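Ectonucleoside triphosphate diphosphohydrolase 4 (Homo sapiens, PDB 6WG5) is a member of the GDA1/CD39 family, which belongs to the actin-like ATPase clan. Local coordinates at residues A[50-62]-A[73-87]. Residues are numbered along the deposited sequence; the frame is centred on the assembly and turned at random.
Sequences SSGSRVFVYCWPR and IRQMRDKNRKPVVMK
Arg54 meets Lys87 through aliphatic stems: CG of Arg54 lies 3.5 Å from CG of Lys87, and the Arg54 chain bends at chi2 (89°), carrying its guanidinium to a salt bridge with Asp47. Val55 forms a hydrogen-bonded antiparallel pair with Met86; its N reaches Met86 O at 3.0 Å and 160°, whereas the return bond from Met86 N is weak. Phe56 receives Val85 off-centre on its ring, with CG1 of Val85 4.3 Å from the centroid, a CH-pi contact, while Gln75 OE1 sits at the ring edge. At Val57 the partner changes. Its N bonds weakly to Val84 O, but its O accepts Met76 N at 2.8 Å, nearly straight (172°); CG1, anti to the backbone N, runs beside Met76 SD, and CG2 touches CG1 of Val84. Tyr58 packs CB on Ile73 CG2 (3.7 Å), and its OH is hydrogen-bonded to Thr480 OG1 of helix 479-487. Cys59 and Arg74 exchange two backbone bonds, Cys59 N to Arg74 O being 2.9 Å, and Trp60 lays CE3 alongside Ile73 CG1 (3.7 Å). Strand 53-61, which also pairs with strand 40-48, thus holds both short strands, 74-75 and 85-87, antiparallel along one edge, consistent with the N-terminal meander of an actin-like ATPase domain.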
loop_
_atom_site.group_PDB
_atom_site.type_symbol
_atom_site.label_atom_id
_atom_site.label_comp_id
_atom_site.label_asym_id
_atom_site.label_seq_id
_atom_site.Cartn_x
_atom_site.Cartn_y
_atom_site.Cartn_z
ATOM N N SER A 50 11.299 -8.837 0.040
ATOM C CA SER A 50 12.382 -9.227 0.936
ATOM C C SER A 50 12.197 -10.658 1.428
ATOM O O SER A 50 13.121 -11.476 1.353
ATOM C CB SER A 50 12.459 -8.262 2.120
ATOM O OG SER A 50 12.697 -6.935 1.686
ATOM N N SER A 51 11.005 -10.978 1.934
ATOM C CA SER A 51 10.753 -12.294 2.506
ATOM C C SER A 51 10.593 -13.383 1.452
ATOM O O SER A 51 10.694 -14.565 1.790
ATOM C CB SER A 51 9.501 -12.249 3.386
ATOM O OG SER A 51 8.396 -11.718 2.674
ATOM N N GLY A 52 10.346 -13.021 0.199
ATOM C CA GLY A 52 10.157 -14.017 -0.834
ATOM C C GLY A 52 9.757 -13.368 -2.144
ATOM O O GLY A 52 9.887 -12.154 -2.323
ATOM N N SER A 53 9.267 -14.207 -3.055
ATOM C CA SER A 53 8.858 -13.760 -4.378
ATOM C C SER A 53 7.540 -14.417 -4.752
ATOM O O SER A 53 7.296 -15.578 -4.410
ATOM C CB SER A 53 9.924 -14.086 -5.434
ATOM O OG SER A 53 11.132 -13.392 -5.169
ATOM N N ARG A 54 6.694 -13.666 -5.458
ATOM C CA ARG A 54 5.396 -14.148 -5.902
ATOM C C ARG A 54 5.203 -13.786 -7.367
ATOM O O ARG A 54 5.707 -12.765 -7.842
ATOM C CB ARG A 54 4.249 -13.552 -5.065
ATOM C CG ARG A 54 4.545 -13.467 -3.574
ATOM C CD ARG A 54 5.209 -12.148 -3.206
ATOM N NE ARG A 54 5.893 -12.218 -1.917
ATOM C CZ ARG A 54 6.485 -11.185 -1.325
ATOM N NH1 ARG A 54 6.478 -9.989 -1.899
ATOM N NH2 ARG A 54 7.085 -11.347 -0.154
ATOM N N VAL A 55 4.467 -14.634 -8.080
ATOM C CA VAL A 55 4.175 -14.434 -9.493
ATOM C C VAL A 55 2.666 -14.394 -9.674
ATOM O O VAL A 55 1.935 -15.175 -9.054
ATOM C CB VAL A 55 4.804 -15.539 -10.368
ATOM C CG1 VAL A 55 4.372 -16.918 -9.888
ATOM C CG2 VAL A 55 4.442 -15.340 -11.838
ATOM N N PHE A 56 2.201 -13.477 -10.522
ATOM C CA PHE A 56 0.786 -13.331 -10.834
ATOM C C PHE A 56 0.615 -13.369 -12.344
ATOM O O PHE A 56 1.345 -12.686 -13.068
ATOM C CB PHE A 56 0.218 -12.015 -10.287
ATOM C CG PHE A 56 0.414 -11.831 -8.809
ATOM C CD1 PHE A 56 -0.616 -12.091 -7.922
ATOM C CD2 PHE A 56 1.625 -11.384 -8.308
ATOM C CE1 PHE A 56 -0.438 -11.917 -6.563
ATOM C CE2 PHE A 56 1.808 -11.210 -6.951
ATOM C CZ PHE A 56 0.775 -11.476 -6.077
ATOM N N VAL A 57 -0.343 -14.160 -12.814
ATOM C CA VAL A 57 -0.709 -14.192 -14.226
ATOM C C VAL A 57 -2.006 -13.414 -14.388
ATOM O O VAL A 57 -3.013 -13.726 -13.741
ATOM C CB VAL A 57 -0.858 -15.631 -14.743
ATOM C CG1 VAL A 57 -1.244 -15.628 -16.219
ATOM C CG2 VAL A 57 0.432 -16.409 -14.534
ATOM N N TYR A 58 -1.978 -12.401 -15.247
ATOM C CA TYR A 58 -3.151 -11.609 -15.572
ATOM C C TYR A 58 -3.545 -11.852 -17.021
ATOM O O TYR A 58 -2.689 -12.061 -17.885
ATOM C CB TYR A 58 -2.889 -10.116 -15.354
ATOM C CG TYR A 58 -2.562 -9.758 -13.925
ATOM C CD1 TYR A 58 -3.568 -9.474 -13.013
ATOM C CD2 TYR A 58 -1.247 -9.705 -13.487
ATOM C CE1 TYR A 58 -3.276 -9.148 -11.706
ATOM C CE2 TYR A 58 -0.944 -9.378 -12.181
ATOM C CZ TYR A 58 -1.963 -9.102 -11.295
ATOM O OH TYR A 58 -1.669 -8.775 -9.992
ATOM N N CYS A 59 -4.848 -11.826 -17.279
ATOM C CA CYS A 59 -5.370 -11.962 -18.627
ATOM C C CYS A 59 -6.420 -10.889 -18.872
ATOM O O CYS A 59 -6.918 -10.251 -17.942
ATOM C CB CYS A 59 -5.965 -13.358 -18.863
ATOM S SG CYS A 59 -7.283 -13.818 -17.716
ATOM N N TRP A 60 -6.743 -10.689 -20.149
ATOM C CA TRP A 60 -7.745 -9.707 -20.540
ATOM C C TRP A 60 -8.254 -10.062 -21.926
ATOM O O TRP A 60 -7.518 -10.665 -22.715
ATOM C CB TRP A 60 -7.166 -8.285 -20.532
ATOM C CG TRP A 60 -5.910 -8.123 -21.341
ATOM C CD1 TRP A 60 -5.821 -7.802 -22.665
ATOM C CD2 TRP A 60 -4.564 -8.266 -20.872
ATOM N NE1 TRP A 60 -4.503 -7.738 -23.049
ATOM C CE2 TRP A 60 -3.711 -8.019 -21.968
ATOM C CE3 TRP A 60 -3.996 -8.577 -19.632
ATOM C CZ2 TRP A 60 -2.323 -8.076 -21.860
ATOM C CZ3 TRP A 60 -2.618 -8.634 -19.529
ATOM C CH2 TRP A 60 -1.798 -8.385 -20.635
ATOM N N PRO A 61 -9.492 -9.711 -22.254
ATOM C CA PRO A 61 -10.005 -9.930 -23.607
ATOM C C PRO A 61 -9.551 -8.808 -24.533
ATOM O O PRO A 61 -8.897 -7.851 -24.120
ATOM C CB PRO A 61 -11.519 -9.922 -23.404
ATOM C CG PRO A 61 -11.723 -8.980 -22.268
ATOM C CD PRO A 61 -10.515 -9.122 -21.372
ATOM N N ARG A 62 -9.914 -8.938 -25.806
ATOM C CA ARG A 62 -9.551 -7.921 -26.781
ATOM C C ARG A 62 -10.148 -6.575 -26.387
ATOM O O ARG A 62 -11.256 -6.500 -25.852
ATOM C CB ARG A 62 -10.031 -8.320 -28.177
ATOM C CG ARG A 62 -9.601 -7.354 -29.270
ATOM C CD ARG A 62 -10.152 -7.752 -30.629
ATOM N NE ARG A 62 -9.806 -9.126 -30.982
ATOM C CZ ARG A 62 -8.595 -9.519 -31.362
ATOM N NH1 ARG A 62 -7.598 -8.645 -31.434
ATOM N NH2 ARG A 62 -8.377 -10.792 -31.664
ATOM N N ILE A 73 -8.308 -6.004 -17.412
ATOM C CA ILE A 73 -7.332 -6.925 -16.841
ATOM C C ILE A 73 -7.914 -7.590 -15.602
ATOM O O ILE A 73 -8.545 -6.941 -14.759
ATOM C CB ILE A 73 -6.019 -6.185 -16.521
ATOM C CG1 ILE A 73 -5.399 -5.652 -17.815
ATOM C CG2 ILE A 73 -5.043 -7.106 -15.788
ATOM C CD1 ILE A 73 -4.054 -4.975 -17.640
ATOM N N ARG A 74 -7.690 -8.900 -15.492
ATOM C CA ARG A 74 -8.138 -9.692 -14.357
ATOM C C ARG A 74 -7.090 -10.751 -14.056
ATOM O O ARG A 74 -6.295 -11.129 -14.920
ATOM C CB ARG A 74 -9.483 -10.378 -14.629
ATOM C CG ARG A 74 -10.563 -9.469 -15.183
ATOM C CD ARG A 74 -11.706 -10.280 -15.769
ATOM N NE ARG A 74 -12.813 -9.432 -16.200
ATOM C CZ ARG A 74 -13.763 -8.970 -15.391
ATOM N NH1 ARG A 74 -13.748 -9.269 -14.098
ATOM N NH2 ARG A 74 -14.730 -8.205 -15.878
ATOM N N GLN A 75 -7.093 -11.233 -12.818
ATOM C CA GLN A 75 -6.261 -12.376 -12.475
ATOM C C GLN A 75 -6.729 -13.606 -13.238
ATOM O O GLN A 75 -7.928 -13.885 -13.328
ATOM C CB GLN A 75 -6.311 -12.654 -10.972
ATOM C CG GLN A 75 -5.467 -11.722 -10.129
ATOM C CD GLN A 75 -5.232 -12.270 -8.736
ATOM O OE1 GLN A 75 -4.305 -13.050 -8.514
ATOM N NE2 GLN A 75 -6.075 -11.872 -7.791
ATOM N N MET A 76 -5.775 -14.346 -13.797
ATOM C CA MET A 76 -6.114 -15.593 -14.465
ATOM C C MET A 76 -6.704 -16.577 -13.462
ATOM O O MET A 76 -6.351 -16.583 -12.279
ATOM C CB MET A 76 -4.880 -16.196 -15.134
ATOM C CG MET A 76 -5.194 -17.381 -16.030
ATOM S SD MET A 76 -3.726 -18.129 -16.756
ATOM C CE MET A 76 -4.480 -19.374 -17.801
ATOM N N ARG A 77 -7.615 -17.418 -13.947
ATOM C CA ARG A 77 -8.328 -18.383 -13.118
ATOM C C ARG A 77 -8.057 -19.784 -13.646
ATOM O O ARG A 77 -8.318 -20.069 -14.819
ATOM C CB ARG A 77 -9.830 -18.089 -13.114
ATOM C CG ARG A 77 -10.207 -16.826 -12.358
ATOM C CD ARG A 77 -10.146 -17.053 -10.860
ATOM N NE ARG A 77 -10.259 -15.811 -10.100
ATOM C CZ ARG A 77 -10.416 -15.753 -8.781
ATOM N NH1 ARG A 77 -10.497 -16.867 -8.066
ATOM N NH2 ARG A 77 -10.505 -14.578 -8.176
ATOM N N ASP A 78 -7.537 -20.654 -12.782
ATOM C CA ASP A 78 -7.212 -22.013 -13.186
ATOM C C ASP A 78 -8.485 -22.853 -13.280
ATOM O O ASP A 78 -9.604 -22.362 -13.104
ATOM C CB ASP A 78 -6.206 -22.636 -12.216
ATOM C CG ASP A 78 -6.753 -22.787 -10.804
ATOM O OD1 ASP A 78 -7.967 -22.582 -10.594
ATOM O OD2 ASP A 78 -5.961 -23.123 -9.899
ATOM N N LYS A 79 -8.308 -24.146 -13.563
ATOM C CA LYS A 79 -9.458 -25.036 -13.688
ATOM C C LYS A 79 -10.230 -25.142 -12.379
ATOM O O LYS A 79 -11.443 -25.378 -12.395
ATOM C CB LYS A 79 -9.001 -26.420 -14.154
ATOM C CG LYS A 79 -7.938 -27.062 -13.277
ATOM C CD LYS A 79 -7.521 -28.418 -13.825
ATOM C CE LYS A 79 -6.382 -29.022 -13.021
ATOM N NZ LYS A 79 -6.072 -30.412 -13.456
ATOM N N ASN A 80 -9.554 -24.969 -11.243
ATOM C CA ASN A 80 -10.222 -24.969 -9.946
ATOM C C ASN A 80 -10.866 -23.630 -9.614
ATOM O O ASN A 80 -11.423 -23.485 -8.521
ATOM C CB ASN A 80 -9.232 -25.340 -8.839
ATOM C CG ASN A 80 -8.668 -26.737 -9.002
ATOM O OD1 ASN A 80 -9.263 -27.586 -9.665
ATOM N ND2 ASN A 80 -7.516 -26.983 -8.389
ATOM N N ARG A 81 -10.803 -22.655 -10.523
ATOM C CA ARG A 81 -11.382 -21.330 -10.304
ATOM C C ARG A 81 -10.642 -20.582 -9.192
ATOM O O ARG A 81 -11.255 -19.907 -8.365
ATOM C CB ARG A 81 -12.879 -21.421 -9.997
ATOM C CG ARG A 81 -13.666 -22.217 -11.027
ATOM C CD ARG A 81 -15.123 -21.784 -11.081
ATOM N NE ARG A 81 -15.712 -21.652 -9.752
ATOM C CZ ARG A 81 -16.090 -22.675 -8.992
ATOM N NH1 ARG A 81 -15.937 -23.922 -9.421
ATOM N NH2 ARG A 81 -16.619 -22.451 -7.796
ATOM N N LYS A 82 -9.315 -20.705 -9.180
ATOM C CA LYS A 82 -8.459 -20.028 -8.221
ATOM C C LYS A 82 -7.520 -19.066 -8.941
ATOM O O LYS A 82 -7.158 -19.301 -10.098
ATOM C CB LYS A 82 -7.623 -21.031 -7.416
ATOM C CG LYS A 82 -8.439 -22.037 -6.627
ATOM C CD LYS A 82 -9.234 -21.370 -5.517
ATOM C CE LYS A 82 -10.007 -22.396 -4.705
ATOM N NZ LYS A 82 -10.771 -21.767 -3.595
ATOM N N PRO A 83 -7.100 -17.985 -8.285
ATOM C CA PRO A 83 -6.154 -17.066 -8.928
ATOM C C PRO A 83 -4.814 -17.744 -9.173
ATOM O O PRO A 83 -4.265 -18.411 -8.293
ATOM C CB PRO A 83 -6.039 -15.913 -7.924
ATOM C CG PRO A 83 -6.391 -16.518 -6.613
ATOM C CD PRO A 83 -7.422 -17.570 -6.908
ATOM N N VAL A 84 -4.292 -17.571 -10.386
ATOM C CA VAL A 84 -3.025 -18.175 -10.784
ATOM C C VAL A 84 -1.881 -17.449 -10.088
ATOM O O VAL A 84 -1.320 -16.490 -10.629
ATOM C CB VAL A 84 -2.858 -18.138 -12.314
ATOM C CG1 VAL A 84 -1.504 -18.705 -12.731
ATOM C CG2 VAL A 84 -3.992 -18.904 -12.984
ATOM N N VAL A 85 -1.525 -17.905 -8.889
ATOM C CA VAL A 85 -0.471 -17.285 -8.094
ATOM C C VAL A 85 0.392 -18.380 -7.485
ATOM O O VAL A 85 -0.107 -19.447 -7.112
ATOM C CB VAL A 85 -1.055 -16.376 -6.990
ATOM C CG1 VAL A 85 0.060 -15.703 -6.197
ATOM C CG2 VAL A 85 -1.985 -15.335 -7.594
ATOM N N MET A 86 1.694 -18.113 -7.390
ATOM C CA MET A 86 2.633 -18.990 -6.706
ATOM C C MET A 86 3.639 -18.133 -5.953
ATOM O O MET A 86 3.991 -17.034 -6.391
ATOM C CB MET A 86 3.364 -19.925 -7.679
ATOM C CG MET A 86 4.536 -20.673 -7.052
ATOM S SD MET A 86 5.223 -21.963 -8.110
ATOM C CE MET A 86 4.068 -23.298 -7.805
ATOM N N LYS A 87 4.100 -18.646 -4.814
ATOM C CA LYS A 87 5.032 -17.930 -3.957
ATOM C C LYS A 87 6.192 -18.840 -3.583
ATOM O O LYS A 87 6.023 -20.051 -3.418
ATOM C CB LYS A 87 4.343 -17.422 -2.681
ATOM C CG LYS A 87 3.109 -16.568 -2.943
ATOM C CD LYS A 87 2.571 -15.952 -1.657
ATOM C CE LYS A 87 1.388 -15.035 -1.928
ATOM N NZ LYS A 87 0.861 -14.419 -0.677
#